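Local coordinates for protein CheQ (Campylobacter jejuni subsp. jejuni, PDB 6A51) that probably acts as a regulator that helps control transcription of the core chemotaxis operon cheVAW, at residues T58-L63 and C120-V125; S100-K105 and L114-I119; K129-L134 and Q140-E145. All coordinates share one frame; numbering follows the deposited sequence.

Contact 1: T58-L63 and C120-V125; sequences TRIIFL and CGIKFV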
# COMPACT_ATOMS: atom_id res chain seq x y z
N THR A 58 1.11 2.75 11.04
CA THR A 58 0.37 4.00 10.93
C THR A 58 -1.04 3.84 11.47
O THR A 58 -1.57 2.73 11.60
CB THR A 58 0.28 4.46 9.48
OG1 THR A 58 -0.37 3.43 8.71
CG2 THR A 58 1.68 4.74 8.93
N ARG A 59 -1.67 4.98 11.75
CA ARG A 59 -3.04 4.99 12.26
C ARG A 59 -4.04 5.48 11.22
O ARG A 59 -5.18 5.81 11.56
CB ARG A 59 -3.12 5.86 13.51
CG ARG A 59 -2.36 5.29 14.70
CD ARG A 59 -3.17 4.26 15.40
NE ARG A 59 -2.38 3.40 16.28
CZ ARG A 59 -2.91 2.48 17.08
NH1 ARG A 59 -4.23 2.32 17.13
NH2 ARG A 59 -2.13 1.73 17.85
N ILE A 60 -3.64 5.54 9.95
CA ILE A 60 -4.58 5.86 8.89
C ILE A 60 -5.65 4.78 8.83
O ILE A 60 -5.35 3.58 8.78
CB ILE A 60 -3.83 6.03 7.56
CG1 ILE A 60 -3.08 7.35 7.56
CG2 ILE A 60 -4.78 5.93 6.37
CD1 ILE A 60 -1.69 7.22 7.07
N ILE A 61 -6.90 5.20 8.81
CA ILE A 61 -8.03 4.29 8.95
C ILE A 61 -8.57 3.96 7.57
O ILE A 61 -8.79 4.87 6.77
CB ILE A 61 -9.12 4.91 9.83
CG1 ILE A 61 -8.57 5.15 11.23
CG2 ILE A 61 -10.32 3.98 9.88
CD1 ILE A 61 -7.97 3.91 11.84
N PHE A 62 -8.80 2.67 7.32
CA PHE A 62 -9.50 2.22 6.13
C PHE A 62 -10.79 1.52 6.55
O PHE A 62 -10.81 0.76 7.53
CB PHE A 62 -8.62 1.28 5.30
CG PHE A 62 -7.37 1.93 4.77
CD1 PHE A 62 -6.23 1.99 5.56
CD2 PHE A 62 -7.34 2.49 3.51
CE1 PHE A 62 -5.08 2.61 5.09
CE2 PHE A 62 -6.20 3.11 3.03
CZ PHE A 62 -5.06 3.17 3.82
N LEU A 63 -11.87 1.76 5.81
CA LEU A 63 -13.16 1.16 6.08
C LEU A 63 -13.42 0.05 5.08
O LEU A 63 -13.22 0.23 3.87
CB LEU A 63 -14.28 2.20 6.00
CG LEU A 63 -14.07 3.39 6.94
CD1 LEU A 63 -15.05 4.53 6.66
CD2 LEU A 63 -14.16 2.92 8.37
N CYS A 120 -6.04 12.45 -0.68
CA CYS A 120 -6.04 13.31 0.50
C CYS A 120 -4.63 13.43 1.08
O CYS A 120 -4.44 13.45 2.30
CB CYS A 120 -7.04 12.82 1.56
SG CYS A 120 -8.80 12.69 0.97
N GLY A 121 -3.64 13.50 0.21
CA GLY A 121 -2.27 13.58 0.71
C GLY A 121 -1.70 12.30 1.27
O GLY A 121 -0.59 12.32 1.81
N ILE A 122 -2.41 11.18 1.18
CA ILE A 122 -1.83 9.88 1.53
C ILE A 122 -1.27 9.24 0.26
O ILE A 122 -1.97 9.13 -0.75
CB ILE A 122 -2.89 8.98 2.19
CG1 ILE A 122 -3.62 9.73 3.31
CG2 ILE A 122 -2.25 7.74 2.76
CD1 ILE A 122 -2.69 10.22 4.39
N LYS A 123 -0.00 8.81 0.32
CA LYS A 123 0.66 8.19 -0.84
C LYS A 123 0.47 6.68 -0.82
O LYS A 123 0.72 6.03 0.20
CB LYS A 123 2.16 8.53 -0.84
CG LYS A 123 2.84 8.41 -2.22
CD LYS A 123 4.38 8.47 -2.12
CE LYS A 123 4.87 9.77 -1.49
NZ LYS A 123 6.20 9.63 -0.81
N PHE A 124 0.05 6.11 -1.96
CA PHE A 124 -0.11 4.67 -2.13
C PHE A 124 0.81 4.15 -3.23
O PHE A 124 1.20 4.88 -4.15
CB PHE A 124 -1.55 4.29 -2.48
CG PHE A 124 -2.55 4.69 -1.44
CD1 PHE A 124 -2.97 6.01 -1.33
CD2 PHE A 124 -3.09 3.74 -0.59
CE1 PHE A 124 -3.89 6.38 -0.39
CE2 PHE A 124 -4.03 4.10 0.36
CZ PHE A 124 -4.43 5.43 0.47
N VAL A 125 1.16 2.87 -3.13
CA VAL A 125 1.97 2.17 -4.12
C VAL A 125 1.16 0.98 -4.61
O VAL A 125 0.47 0.32 -3.82
CB VAL A 125 3.32 1.68 -3.54
CG1 VAL A 125 4.03 0.81 -4.55
CG2 VAL A 125 4.19 2.83 -3.16

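Contact 2: S100-K105 and L114-I119; sequences SHLVEK and LELKEI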
# COMPACT_ATOMS: atom_id res chain seq x y z
N SER A 100 12.79 7.64 0.96
CA SER A 100 13.27 8.65 0.01
C SER A 100 13.01 8.24 -1.44
O SER A 100 12.67 9.08 -2.28
CB SER A 100 14.76 8.91 0.22
OG SER A 100 15.50 7.71 0.30
N HIS A 101 13.17 6.95 -1.75
CA HIS A 101 12.99 6.47 -3.11
C HIS A 101 11.62 6.80 -3.67
O HIS A 101 11.47 6.92 -4.89
CB HIS A 101 13.17 4.96 -3.18
CG HIS A 101 14.59 4.53 -3.00
ND1 HIS A 101 15.49 4.49 -4.04
CD2 HIS A 101 15.26 4.12 -1.90
CE1 HIS A 101 16.65 4.07 -3.59
NE2 HIS A 101 16.54 3.84 -2.30
N LEU A 102 10.61 6.94 -2.81
CA LEU A 102 9.26 7.22 -3.29
C LEU A 102 8.98 8.71 -3.41
O LEU A 102 7.84 9.08 -3.71
CB LEU A 102 8.23 6.55 -2.39
CG LEU A 102 8.34 5.03 -2.21
CD1 LEU A 102 7.04 4.53 -1.60
CD2 LEU A 102 8.62 4.30 -3.53
N VAL A 103 9.98 9.56 -3.19
CA VAL A 103 9.86 11.00 -3.38
C VAL A 103 10.41 11.35 -4.76
O VAL A 103 11.62 11.23 -5.00
CB VAL A 103 10.61 11.77 -2.28
CG1 VAL A 103 10.40 13.26 -2.45
CG2 VAL A 103 10.14 11.32 -0.91
N GLU A 104 9.53 11.79 -5.66
CA GLU A 104 9.89 12.01 -7.06
C GLU A 104 11.15 12.86 -7.20
O GLU A 104 12.08 12.50 -7.93
CB GLU A 104 8.73 12.67 -7.80
CG GLU A 104 9.02 13.04 -9.26
CD GLU A 104 7.84 12.77 -10.19
OE1 GLU A 104 8.07 12.53 -11.39
OE2 GLU A 104 6.68 12.79 -9.71
N LYS A 105 11.20 13.99 -6.48
CA LYS A 105 12.32 14.92 -6.45
C LYS A 105 13.69 14.22 -6.44
O LYS A 105 14.62 14.68 -7.11
CB LYS A 105 12.16 15.84 -5.23
CG LYS A 105 13.43 16.10 -4.44
CD LYS A 105 13.14 16.41 -2.97
CE LYS A 105 14.45 16.47 -2.14
NZ LYS A 105 14.22 16.47 -0.67
N LEU A 114 7.43 2.06 -10.44
CA LEU A 114 6.28 1.90 -9.57
C LEU A 114 5.13 2.82 -9.95
O LEU A 114 5.34 4.00 -10.27
CB LEU A 114 6.66 2.18 -8.12
CG LEU A 114 7.68 1.28 -7.47
CD1 LEU A 114 7.92 1.83 -6.09
CD2 LEU A 114 7.11 -0.13 -7.44
N GLU A 115 3.90 2.30 -9.86
CA GLU A 115 2.70 3.12 -9.99
C GLU A 115 2.38 3.71 -8.63
O GLU A 115 2.05 2.98 -7.70
CB GLU A 115 1.51 2.31 -10.49
CG GLU A 115 0.23 3.17 -10.44
CD GLU A 115 -1.01 2.49 -11.00
OE1 GLU A 115 -0.92 1.30 -11.36
OE2 GLU A 115 -2.07 3.15 -11.09
N LEU A 116 2.47 5.04 -8.50
CA LEU A 116 2.12 5.72 -7.26
C LEU A 116 0.86 6.56 -7.46
O LEU A 116 0.36 6.74 -8.57
CB LEU A 116 3.27 6.59 -6.77
CG LEU A 116 4.62 5.90 -6.63
CD1 LEU A 116 5.49 6.65 -5.64
CD2 LEU A 116 4.41 4.52 -6.14
N LYS A 117 0.36 7.10 -6.35
CA LYS A 117 -0.96 7.71 -6.34
C LYS A 117 -1.22 8.34 -4.99
O LYS A 117 -0.80 7.79 -3.97
CB LYS A 117 -2.00 6.64 -6.68
CG LYS A 117 -3.44 6.99 -6.50
CD LYS A 117 -4.23 5.71 -6.76
CE LYS A 117 -5.72 5.95 -6.76
NZ LYS A 117 -6.45 4.67 -6.72
N GLU A 118 -1.87 9.50 -4.95
CA GLU A 118 -2.19 10.16 -3.69
C GLU A 118 -3.68 10.37 -3.55
O GLU A 118 -4.37 10.69 -4.52
CB GLU A 118 -1.46 11.49 -3.54
CG GLU A 118 0.02 11.27 -3.25
CD GLU A 118 0.71 12.51 -2.72
OE1 GLU A 118 1.95 12.59 -2.86
OE2 GLU A 118 -0.00 13.36 -2.15
N ILE A 119 -4.18 10.15 -2.34
CA ILE A 119 -5.55 10.48 -1.99
C ILE A 119 -5.49 11.24 -0.68
O ILE A 119 -4.89 10.75 0.29
CB ILE A 119 -6.44 9.24 -1.86
CG1 ILE A 119 -6.30 8.39 -3.12
CG2 ILE A 119 -7.89 9.64 -1.64
CD1 ILE A 119 -6.93 7.03 -2.98

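Contact 3: K129-L134 and Q140-E145; sequences KFYDFL and QHIYIE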
# COMPACT_ATOMS: atom_id res chain seq x y z
N LYS A 129 0.93 -4.62 -9.06
CA LYS A 129 1.64 -4.51 -10.32
C LYS A 129 3.12 -4.77 -10.15
O LYS A 129 3.76 -5.34 -11.04
CB LYS A 129 1.42 -3.14 -10.96
CG LYS A 129 -0.00 -2.95 -11.44
CD LYS A 129 -0.21 -1.64 -12.18
CE LYS A 129 -1.68 -1.52 -12.58
NZ LYS A 129 -1.97 -0.38 -13.50
N PHE A 130 3.68 -4.40 -9.01
CA PHE A 130 5.10 -4.66 -8.79
C PHE A 130 5.37 -6.16 -8.72
O PHE A 130 6.30 -6.67 -9.36
CB PHE A 130 5.54 -3.96 -7.52
CG PHE A 130 7.01 -3.94 -7.32
CD1 PHE A 130 7.85 -3.46 -8.32
CD2 PHE A 130 7.56 -4.36 -6.12
CE1 PHE A 130 9.23 -3.42 -8.12
CE2 PHE A 130 8.93 -4.33 -5.92
CZ PHE A 130 9.77 -3.86 -6.92
N TYR A 131 4.53 -6.90 -7.99
CA TYR A 131 4.60 -8.36 -7.99
C TYR A 131 4.54 -8.91 -9.41
O TYR A 131 5.32 -9.80 -9.78
CB TYR A 131 3.46 -8.95 -7.16
CG TYR A 131 3.71 -9.11 -5.67
CD1 TYR A 131 4.70 -9.96 -5.19
CD2 TYR A 131 2.90 -8.48 -4.73
CE1 TYR A 131 4.91 -10.14 -3.83
CE2 TYR A 131 3.10 -8.65 -3.37
CZ TYR A 131 4.10 -9.48 -2.93
OH TYR A 131 4.31 -9.67 -1.59
N ASP A 132 3.62 -8.39 -10.23
CA ASP A 132 3.49 -8.86 -11.61
C ASP A 132 4.77 -8.59 -12.40
O ASP A 132 5.26 -9.45 -13.13
CB ASP A 132 2.29 -8.19 -12.28
CG ASP A 132 0.95 -8.60 -11.67
OD1 ASP A 132 0.87 -9.67 -11.01
OD2 ASP A 132 -0.03 -7.84 -11.85
N PHE A 133 5.31 -7.38 -12.26
CA PHE A 133 6.59 -7.04 -12.86
C PHE A 133 7.69 -8.01 -12.42
O PHE A 133 8.48 -8.48 -13.25
CB PHE A 133 6.94 -5.60 -12.48
CG PHE A 133 8.32 -5.17 -12.84
CD1 PHE A 133 8.65 -4.90 -14.17
CD2 PHE A 133 9.28 -4.98 -11.85
CE1 PHE A 133 9.94 -4.46 -14.52
CE2 PHE A 133 10.57 -4.54 -12.17
CZ PHE A 133 10.90 -4.28 -13.51
N LEU A 134 7.74 -8.34 -11.14
CA LEU A 134 8.73 -9.28 -10.64
C LEU A 134 8.44 -10.73 -11.04
O LEU A 134 9.32 -11.58 -10.86
CB LEU A 134 8.80 -9.19 -9.11
CG LEU A 134 9.26 -7.84 -8.56
CD1 LEU A 134 9.20 -7.86 -7.06
CD2 LEU A 134 10.68 -7.54 -9.06
N GLN A 140 4.41 -13.88 -1.38
CA GLN A 140 5.82 -13.89 -1.06
C GLN A 140 6.23 -12.60 -0.36
O GLN A 140 5.73 -11.52 -0.68
CB GLN A 140 6.65 -14.09 -2.33
CG GLN A 140 7.10 -15.52 -2.53
CD GLN A 140 7.38 -15.81 -3.96
OE1 GLN A 140 6.51 -15.64 -4.81
NE2 GLN A 140 8.61 -16.25 -4.25
N HIS A 141 7.12 -12.73 0.61
CA HIS A 141 7.72 -11.57 1.24
C HIS A 141 8.95 -11.19 0.43
O HIS A 141 9.94 -11.91 0.44
CB HIS A 141 8.06 -11.86 2.70
CG HIS A 141 8.30 -10.62 3.51
ND1 HIS A 141 7.71 -10.41 4.74
CD2 HIS A 141 9.05 -9.52 3.27
CE1 HIS A 141 8.09 -9.23 5.22
NE2 HIS A 141 8.90 -8.67 4.34
N ILE A 142 8.87 -10.07 -0.27
CA ILE A 142 9.98 -9.56 -1.06
C ILE A 142 10.74 -8.53 -0.24
O ILE A 142 10.17 -7.85 0.62
CB ILE A 142 9.49 -8.95 -2.40
CG1 ILE A 142 8.55 -7.78 -2.13
CG2 ILE A 142 8.74 -10.00 -3.21
CD1 ILE A 142 8.03 -7.11 -3.39
N TYR A 143 12.04 -8.42 -0.48
CA TYR A 143 12.82 -7.29 -0.02
C TYR A 143 13.54 -6.66 -1.21
O TYR A 143 13.81 -7.33 -2.21
CB TYR A 143 13.85 -7.67 1.04
CG TYR A 143 14.95 -8.63 0.61
CD1 TYR A 143 14.78 -10.01 0.73
CD2 TYR A 143 16.17 -8.17 0.12
CE1 TYR A 143 15.78 -10.89 0.37
CE2 TYR A 143 17.18 -9.04 -0.25
CZ TYR A 143 16.98 -10.40 -0.13
OH TYR A 143 17.97 -11.28 -0.48
N ILE A 144 13.84 -5.37 -1.07
CA ILE A 144 14.53 -4.59 -2.09
C ILE A 144 15.79 -4.04 -1.45
O ILE A 144 15.75 -3.46 -0.37
CB ILE A 144 13.66 -3.43 -2.62
CG1 ILE A 144 12.34 -3.95 -3.18
CG2 ILE A 144 14.40 -2.66 -3.71
CD1 ILE A 144 11.36 -2.85 -3.54
N GLU A 145 16.91 -4.19 -2.14
CA GLU A 145 18.18 -3.94 -1.50
C GLU A 145 19.19 -3.60 -2.58
O GLU A 145 19.10 -4.11 -3.70
CB GLU A 145 18.63 -5.17 -0.73
CG GLU A 145 19.33 -4.95 0.56
CD GLU A 145 19.70 -6.27 1.20
OE1 GLU A 145 20.40 -7.07 0.53
OE2 GLU A 145 19.26 -6.53 2.36

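Contact 1: T58-L63 and C120-V125
The rings of Phe62 and Phe124 meet edge to edge. Phe62 CE2 lies 3.6 Å from Phe124 CE2, and each atom sits near the plane of the other ring. The two ring planes are turned about 80° from one another, yet neither face receives the other ring, so this is not a T-shaped stack. The residues come from opposite directions. In both, CG is anti to the carbonyl carbon (chi1 -62° in Phe62, -60° in Phe124), which lets the ring reach the other residue although neither CB points straight at it. Leu29 of strand 27-29 touches both phenylalanines, and strand 85-87 flanks Phe124 through Phe85 and Leu87.

Next to the rings, Ile60 and Ile122 reach toward each other tip to tip. Their CD1 atoms are 4.1 Å apart, and their CA atoms 8.8 Å. The contact is wholly apolar and buries 151 Å² in all. Here the four side chains bridge two sheets. Gly121 lies just before strand 122-126, with positive phi like Cys120. Together they form the type I' turn of the tight hairpin that joins strand 116-119 to strand 122-126. The contact joins the mixed four-stranded sheet, at the start of strand 62-64, to the middle strand of the three-stranded antiparallel sheet, where the 116-119/122-126 beta hairpin leaves its type I' turn.

Contact 2: S100-K105 and L114-I119
Leu102 ends a 3-10 turn, in which Val103 N bonds to Ser100 O at 2.9 Å, and lies beside the segment 114-119, its CA 8.3 Å from that of Leu116. The side chains of Leu102 and Leu114 cross at about a right angle. Leu102 CD2 meets Leu114 CD1 at 3.6 Å, methyl against methyl. Leu102 CG is anti to the carbonyl carbon (chi1 -57°), and of its two methyls CD2 is the one that reaches Leu114.

Leu116 meets the same residue nearer its backbone. Its CD1 lies 3.9 Å from Leu102 O and 4.3 Å from Leu102 CB. Leu114 and Leu116 are two residues apart in extended chain, so both point toward the 3-10 turn, while Glu115 between them is directed elsewhere. Its carboxylate forms a salt bridge with Lys129.

Leu102 is buried. Ala88 and Cys92 of helix 88-95, Leu97, and Val125 of strand 122-126 also touch it. Its carbonyl oxygen receives a weak hydrogen bond from Lys123 NZ. The apolar contact is small, 121 Å² in all. A single leucine of the loop after helix 88-95 is thus set against Leu114 and Leu116, before and at an edge strand of the antiparallel sheet. Helix 109-113 lies in the connection, and the chain then enters the first strand of the 116-119/122-126 beta hairpin.

Contact 3: K129-L134 and Q140-E145
Ile142 packs against three residues of the helical segment 129-134, and its two branches divide the work. From CB, the CG2 methyl turns to Tyr131 and lies 3.9 Å from CE1 of that ring, obliquely placed. The other branch leaves through CG1, which stands between the backbone N and the carbonyl carbon (chi1 61°). The chain then extends to CD1. This tip methyl meets Phe130 CE2 at 3.9 Å, and Leu134 CD1 at the same distance. It thus reaches two residues one helical turn apart.

Phe130 and Leu134 also touch within the helix: Leu134 CD1 lies over one face of the Phe130 ring, offset toward its rim. Ile144, two residues on from Ile142 and on the same side of the strand, brings its CD1 to 3.7 Å from Phe130 CE2.

The helical segment 129-134 and the strand segment 142-145 run nearly at right angles, 79° between their directions, with axes 11.8 Å apart at the closest. The helix lies across one side of an antiparallel sheet of three strands, with strand 142-146 at its edge and 165-169 in the middle. The disulfide Cys147-Cys166 links the residue just after strand 142-146 to strand 165-169. Val167 of the middle strand touches both Leu134 and Ile144, while Phe94 of helix 88-95 packs on Tyr131 and Ile142.

The Tyr131 OH also donates a hydrogen bond to Gln140 O (2.5 Å), nearly in line with the carbonyl (166° at the oxygen), and that oxygen lies in the plane of the tyrosine ring. The Gln140 amide turns elsewhere, its OE1 accepting a hydrogen bond from Asn137 N.

Contact 3 is buried, while contacts 1 and 2 are only partly so, although contact 1 lies nearest the centre of the chain. Contacts 1 and 2 share one sheet: strands 116-119 and 122-126 are neighbours, and contact 2 is nested inside the loop that contact 1 closes. Contact 3 belongs to another sheet, but helix 127-134 follows strand 122-126 directly. It also meets contact 2, where Leu114 packs on Phe130. The two partly buried contacts, at the 116-119/122-126 hairpin, are purely apolar across their segments: aromatic rings and isoleucines in contact 1, leucines alone in contact 2. The buried helix-on-sheet contact 3 adds a hydrogen bond from a tyrosine to a backbone carbonyl.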